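Local coordinates for hypothetical protein (Nostoc punctiforme, PDB 2O62), which is of unknown function but folds into two calycin-like beta domains, the C-terminal one probably related to a biogenesis factor required for ATP synthase, at residues 145-157 with 258-270. Numbering follows the deposited sequence.
Sequences GEWRGQAVTIYRD and EWVSLTLVTEERV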
loop_
_atom_site.group_PDB
_atom_site.type_symbol
_atom_site.label_atom_id
_atom_site.label_comp_id
_atom_site.label_asym_id
_atom_site.label_seq_id
_atom_site.Cartn_x
_atom_site.Cartn_y
_atom_site.Cartn_z
ATOM N N GLY A 145 -6.072 11.909 -16.341
ATOM C CA GLY A 145 -6.449 11.147 -17.505
ATOM C C GLY A 145 -7.377 10.054 -17.053
ATOM O O GLY A 145 -8.059 10.206 -16.040
ATOM N N GLU A 146 -7.352 8.953 -17.792
ATOM C CA GLU A 146 -8.131 7.773 -17.493
ATOM C C GLU A 146 -7.296 6.524 -17.428
ATOM O O GLU A 146 -6.365 6.362 -18.172
ATOM C CB GLU A 146 -9.177 7.584 -18.570
ATOM C CG GLU A 146 -10.253 8.634 -18.483
ATOM C CD GLU A 146 -11.361 8.452 -19.504
ATOM O OE1 GLU A 146 -11.608 7.288 -19.948
ATOM O OE2 GLU A 146 -11.962 9.488 -19.873
ATOM N N TRP A 147 -7.686 5.641 -16.526
ATOM C CA TRP A 147 -6.997 4.417 -16.178
ATOM C C TRP A 147 -8.029 3.310 -16.186
ATOM O O TRP A 147 -9.167 3.520 -15.738
ATOM C CB TRP A 147 -6.386 4.515 -14.773
ATOM C CG TRP A 147 -5.425 5.659 -14.645
ATOM C CD1 TRP A 147 -5.718 7.017 -14.456
ATOM C CD2 TRP A 147 -4.004 5.574 -14.794
ATOM N NE1 TRP A 147 -4.539 7.745 -14.465
ATOM C CE2 TRP A 147 -3.482 6.887 -14.654
ATOM C CE3 TRP A 147 -3.124 4.511 -15.029
ATOM C CZ2 TRP A 147 -2.108 7.155 -14.760
ATOM C CZ3 TRP A 147 -1.776 4.780 -15.121
ATOM C CH2 TRP A 147 -1.279 6.084 -14.967
ATOM N N ARG A 148 -7.656 2.148 -16.708
ATOM C CA ARG A 148 -8.569 1.007 -16.759
ATOM C C ARG A 148 -7.793 -0.228 -16.345
ATOM O O ARG A 148 -6.660 -0.413 -16.767
ATOM C CB ARG A 148 -9.078 0.767 -18.203
ATOM C CG ARG A 148 -9.987 1.811 -18.826
ATOM C CD ARG A 148 -11.453 1.769 -18.321
ATOM N NE ARG A 148 -12.343 2.556 -19.199
ATOM C CZ ARG A 148 -12.324 3.890 -19.293
ATOM N NH1 ARG A 148 -11.472 4.624 -18.555
ATOM N NH2 ARG A 148 -13.165 4.507 -20.123
ATOM N N GLY A 149 -8.441 -1.118 -15.612
ATOM C CA GLY A 149 -7.828 -2.358 -15.266
ATOM C C GLY A 149 -8.735 -3.308 -14.546
ATOM O O GLY A 149 -9.940 -3.315 -14.762
ATOM N N GLN A 150 -8.115 -4.143 -13.722
ATOM C CA GLN A 150 -8.770 -5.235 -13.011
ATOM C C GLN A 150 -8.264 -5.229 -11.557
ATOM O O GLN A 150 -7.189 -4.734 -11.282
ATOM C CB GLN A 150 -8.447 -6.602 -13.640
ATOM C CG GLN A 150 -9.013 -6.774 -15.031
ATOM C CD GLN A 150 -8.196 -6.080 -16.128
ATOM O OE1 GLN A 150 -6.959 -6.137 -16.123
ATOM N NE2 GLN A 150 -8.899 -5.451 -17.097
ATOM N N ALA A 151 -9.061 -5.778 -10.656
ATOM C CA ALA A 151 -8.724 -5.872 -9.243
ATOM C C ALA A 151 -8.999 -7.290 -8.817
ATOM O O ALA A 151 -9.947 -7.871 -9.288
ATOM C CB ALA A 151 -9.576 -4.955 -8.434
ATOM N N VAL A 152 -8.153 -7.819 -7.950
ATOM C CA VAL A 152 -8.360 -9.075 -7.271
ATOM C C VAL A 152 -8.524 -8.783 -5.777
ATOM O O VAL A 152 -7.650 -8.135 -5.181
ATOM C CB VAL A 152 -7.124 -9.989 -7.409
ATOM C CG1 VAL A 152 -7.349 -11.358 -6.758
ATOM C CG2 VAL A 152 -6.776 -10.176 -8.878
ATOM N N THR A 153 -9.587 -9.337 -5.197
ATOM C CA THR A 153 -9.837 -9.255 -3.759
ATOM C C THR A 153 -9.677 -10.652 -3.235
ATOM O O THR A 153 -10.316 -11.628 -3.714
ATOM C CB THR A 153 -11.237 -8.671 -3.399
ATOM O OG1 THR A 153 -11.361 -7.333 -3.946
ATOM C CG2 THR A 153 -11.427 -8.631 -1.863
ATOM N N ILE A 154 -8.813 -10.745 -2.231
ATOM C CA ILE A 154 -8.636 -11.961 -1.462
ATOM C C ILE A 154 -9.079 -11.775 0.000
ATOM O O ILE A 154 -9.155 -10.667 0.505
ATOM C CB ILE A 154 -7.170 -12.453 -1.516
ATOM C CG1 ILE A 154 -6.200 -11.421 -0.995
ATOM C CG2 ILE A 154 -6.790 -12.873 -2.940
ATOM C CD1 ILE A 154 -4.761 -11.948 -1.001
ATOM N N TYR A 155 -9.356 -12.904 0.651
ATOM C CA TYR A 155 -10.067 -12.941 1.930
ATOM C C TYR A 155 -9.265 -13.697 2.948
ATOM O O TYR A 155 -8.501 -14.570 2.610
ATOM C CB TYR A 155 -11.457 -13.563 1.764
ATOM C CG TYR A 155 -12.268 -12.743 0.779
ATOM C CD1 TYR A 155 -13.001 -11.646 1.189
ATOM C CD2 TYR A 155 -12.321 -13.099 -0.560
ATOM C CE1 TYR A 155 -13.725 -10.875 0.284
ATOM C CE2 TYR A 155 -13.046 -12.355 -1.473
ATOM C CZ TYR A 155 -13.761 -11.243 -1.035
ATOM O OH TYR A 155 -14.477 -10.474 -1.923
ATOM N N ARG A 156 -9.468 -13.346 4.208
ATOM C CA ARG A 156 -8.789 -14.010 5.303
ATOM C C ARG A 156 -9.145 -15.430 5.529
ATOM O O ARG A 156 -8.315 -16.181 6.018
ATOM C CB ARG A 156 -9.079 -13.297 6.589
ATOM C CG ARG A 156 -8.538 -11.946 6.637
ATOM C CD ARG A 156 -8.904 -11.385 7.954
ATOM N NE ARG A 156 -8.557 -12.316 9.014
ATOM C CZ ARG A 156 -9.088 -12.279 10.224
ATOM N NH1 ARG A 156 -9.977 -11.339 10.557
ATOM N NH2 ARG A 156 -8.728 -13.179 11.128
ATOM N N ASP A 157 -10.391 -15.790 5.234
ATOM C CA ASP A 157 -10.839 -17.166 5.306
ATOM C C ASP A 157 -10.379 -17.940 4.091
ATOM O O ASP A 157 -10.665 -19.112 3.957
ATOM C CB ASP A 157 -12.372 -17.246 5.463
ATOM C CG ASP A 157 -13.127 -16.350 4.489
ATOM O OD1 ASP A 157 -12.658 -16.188 3.347
ATOM O OD2 ASP A 157 -14.200 -15.816 4.865
ATOM N N GLU A 258 -12.904 -5.372 12.256
ATOM C CA GLU A 258 -12.294 -6.651 11.885
ATOM C C GLU A 258 -11.732 -6.525 10.477
ATOM O O GLU A 258 -12.418 -6.056 9.598
ATOM C CB GLU A 258 -13.338 -7.803 11.887
ATOM C CG GLU A 258 -14.151 -7.953 13.126
ATOM C CD GLU A 258 -15.511 -8.699 12.960
ATOM O OE1 GLU A 258 -16.090 -8.786 11.862
ATOM O OE2 GLU A 258 -16.028 -9.184 13.995
ATOM N N TRP A 259 -10.474 -6.912 10.245
ATOM C CA TRP A 259 -9.946 -7.027 8.920
ATOM C C TRP A 259 -10.711 -8.075 8.111
ATOM O O TRP A 259 -10.926 -9.182 8.575
ATOM C CB TRP A 259 -8.475 -7.417 9.015
ATOM C CG TRP A 259 -7.804 -7.548 7.712
ATOM C CD1 TRP A 259 -7.985 -6.798 6.596
ATOM C CD2 TRP A 259 -6.780 -8.479 7.418
ATOM N NE1 TRP A 259 -7.126 -7.227 5.583
ATOM C CE2 TRP A 259 -6.380 -8.266 6.076
ATOM C CE3 TRP A 259 -6.143 -9.466 8.166
ATOM C CZ2 TRP A 259 -5.369 -9.000 5.482
ATOM C CZ3 TRP A 259 -5.159 -10.233 7.548
ATOM C CH2 TRP A 259 -4.804 -10.018 6.224
ATOM N N VAL A 260 -11.171 -7.722 6.918
ATOM C CA VAL A 260 -11.955 -8.674 6.138
ATOM C C VAL A 260 -11.290 -9.093 4.833
ATOM O O VAL A 260 -11.478 -10.221 4.402
ATOM C CB VAL A 260 -13.413 -8.178 5.879
ATOM C CG1 VAL A 260 -14.156 -8.096 7.206
ATOM C CG2 VAL A 260 -13.442 -6.886 5.223
ATOM N N SER A 261 -10.528 -8.207 4.201
ATOM C CA SER A 261 -10.042 -8.510 2.851
ATOM C C SER A 261 -8.893 -7.589 2.416
ATOM O O SER A 261 -8.596 -6.564 3.071
ATOM C CB SER A 261 -11.208 -8.457 1.868
ATOM O OG SER A 261 -11.607 -7.110 1.633
ATOM N N LEU A 262 -8.276 -7.955 1.290
ATOM C CA LEU A 262 -7.207 -7.197 0.679
ATOM C C LEU A 262 -7.403 -7.227 -0.803
ATOM O O LEU A 262 -7.697 -8.269 -1.388
ATOM C CB LEU A 262 -5.868 -7.828 1.022
ATOM C CG LEU A 262 -4.605 -7.143 0.614
ATOM C CD1 LEU A 262 -4.468 -5.902 1.430
ATOM C CD2 LEU A 262 -3.389 -8.102 0.880
ATOM N N THR A 263 -7.262 -6.062 -1.417
ATOM C CA THR A 263 -7.479 -5.887 -2.853
ATOM C C THR A 263 -6.257 -5.293 -3.549
ATOM O O THR A 263 -5.650 -4.349 -3.041
ATOM C CB THR A 263 -8.686 -4.913 -3.077
ATOM O OG1 THR A 263 -9.863 -5.506 -2.482
ATOM C CG2 THR A 263 -8.955 -4.675 -4.544
ATOM N N LEU A 264 -5.928 -5.839 -4.734
ATOM C CA LEU A 264 -4.859 -5.321 -5.574
ATOM C C LEU A 264 -5.402 -5.000 -6.954
ATOM O O LEU A 264 -5.948 -5.848 -7.643
ATOM C CB LEU A 264 -3.697 -6.318 -5.630
ATOM C CG LEU A 264 -2.464 -5.852 -6.426
ATOM C CD1 LEU A 264 -1.799 -4.734 -5.815
ATOM C CD2 LEU A 264 -1.483 -7.055 -6.508
ATOM N N VAL A 265 -5.327 -3.715 -7.284
ATOM C CA VAL A 265 -5.767 -3.157 -8.556
ATOM C C VAL A 265 -4.542 -2.957 -9.451
ATOM O O VAL A 265 -3.545 -2.400 -9.022
ATOM C CB VAL A 265 -6.382 -1.811 -8.327
ATOM C CG1 VAL A 265 -6.883 -1.220 -9.614
ATOM C CG2 VAL A 265 -7.502 -1.911 -7.289
ATOM N N THR A 266 -4.613 -3.422 -10.690
ATOM C CA THR A 266 -3.595 -3.074 -11.675
ATOM C C THR A 266 -4.298 -2.407 -12.821
ATOM O O THR A 266 -5.203 -2.988 -13.396
ATOM C CB THR A 266 -2.876 -4.321 -12.175
ATOM O OG1 THR A 266 -2.422 -5.093 -11.060
ATOM C CG2 THR A 266 -1.686 -3.929 -13.036
ATOM N N GLU A 267 -3.860 -1.195 -13.186
ATOM C CA GLU A 267 -4.535 -0.381 -14.154
ATOM C C GLU A 267 -3.543 0.223 -15.129
ATOM O O GLU A 267 -2.393 0.481 -14.776
ATOM C CB GLU A 267 -5.221 0.804 -13.477
ATOM C CG GLU A 267 -6.216 0.528 -12.466
ATOM C CD GLU A 267 -6.638 1.806 -11.673
ATOM O OE1 GLU A 267 -5.775 2.594 -11.172
ATOM O OE2 GLU A 267 -7.865 1.942 -11.565
ATOM N N GLU A 268 -3.991 0.460 -16.363
ATOM C CA GLU A 268 -3.167 1.091 -17.344
ATOM C C GLU A 268 -3.803 2.374 -17.839
ATOM O O GLU A 268 -5.025 2.528 -17.809
ATOM C CB GLU A 268 -2.893 0.117 -18.497
ATOM C CG GLU A 268 -4.106 -0.300 -19.254
ATOM C CD GLU A 268 -3.736 -1.003 -20.550
ATOM O OE1 GLU A 268 -2.801 -1.830 -20.523
ATOM O OE2 GLU A 268 -4.357 -0.695 -21.588
ATOM N N ARG A 269 -2.952 3.298 -18.261
ATOM C CA ARG A 269 -3.379 4.604 -18.728
ATOM C C ARG A 269 -4.025 4.445 -20.103
ATOM O O ARG A 269 -3.494 3.737 -20.946
ATOM C CB ARG A 269 -2.181 5.558 -18.799
ATOM C CG ARG A 269 -2.512 6.976 -19.176
ATOM C CD ARG A 269 -1.221 7.830 -19.190
ATOM N NE ARG A 269 -0.238 7.358 -20.173
ATOM C CZ ARG A 269 0.967 7.908 -20.370
ATOM N NH1 ARG A 269 1.344 8.959 -19.655
ATOM N NH2 ARG A 269 1.818 7.398 -21.266
ATOM N N VAL A 270 -5.144 5.132 -20.316
ATOM C CA VAL A 270 -5.881 5.083 -21.544
ATOM C C VAL A 270 -5.448 6.200 -22.462
ATOM O O VAL A 270 -5.167 7.366 -22.115
ATOM C CB VAL A 270 -7.412 5.258 -21.300
ATOM C CG1 VAL A 270 -8.161 5.374 -22.621
ATOM C CG2 VAL A 270 -7.974 4.118 -20.509
ATOM O OXT VAL A 270 -5.373 5.931 -23.667
HETATM O O HOH W 1 -5.407 9.104 -20.120
HETATM O O HOH W 2 -12.267 -12.659 5.307
#
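Thr153 and Thr263 face each other across the seam where strand 145-155, the first of the C-terminal antiparallel barrel, meets strand 259-269, the last, closing a calycin-like beta-barrel. Backbone hydrogen bonds run in reciprocal pairs from Arg148-Glu268 to Ile154-Leu262. Thr153 OG1 and Thr263 OG1 hydrogen-bond at 2.8 Å, both turned beside their own backbone N, and Thr153 CG2 packs on Ser261 CB. Ala151 CB and Val265 CG2 extend this face, where Phe184 of strand 178-184 touches Ala151 and both threonines; a glycerol, probably from the crystallisation liquor, lies near Thr263. Leu262 and Leu264 point to the other face and meet Phe74. Gly149, which has no side chain, lies with its CA 4.0 Å from Glu267 CA in a non-hydrogen-bonded pair.

At one end of the seam, Arg156 starts with its CB directed toward the partner strand. CG lies over the face of Trp259, 3.9 Å from the six-membered ring centroid. CD sits nearer the rim of that face, 3.4 Å from Trp259 CE3. A bend at chi3 (50°) then carries the guanidinium past the ring, with NE still near CE3 and the two planes only 4° apart. At the tip NH1 donates to Trp259 O at 3.1 Å, almost straight (176°), in the plane of the guanidinium and in that of the Trp259 carbonyl.

At the far end Trp147 receives Arg269 CB over its six-membered ring, a CH-pi contact 4.0 Å from the centroid, while its NE1 hydrogen-bonds to Leu143 O. Val270 CG2 rests against Arg148 CG, whose guanidinium grips Glu146 OE1 end-on through NH1 and NH2. A water accepts from Glu146 N and donates to the C-terminal Val270 O at 2.7 Å.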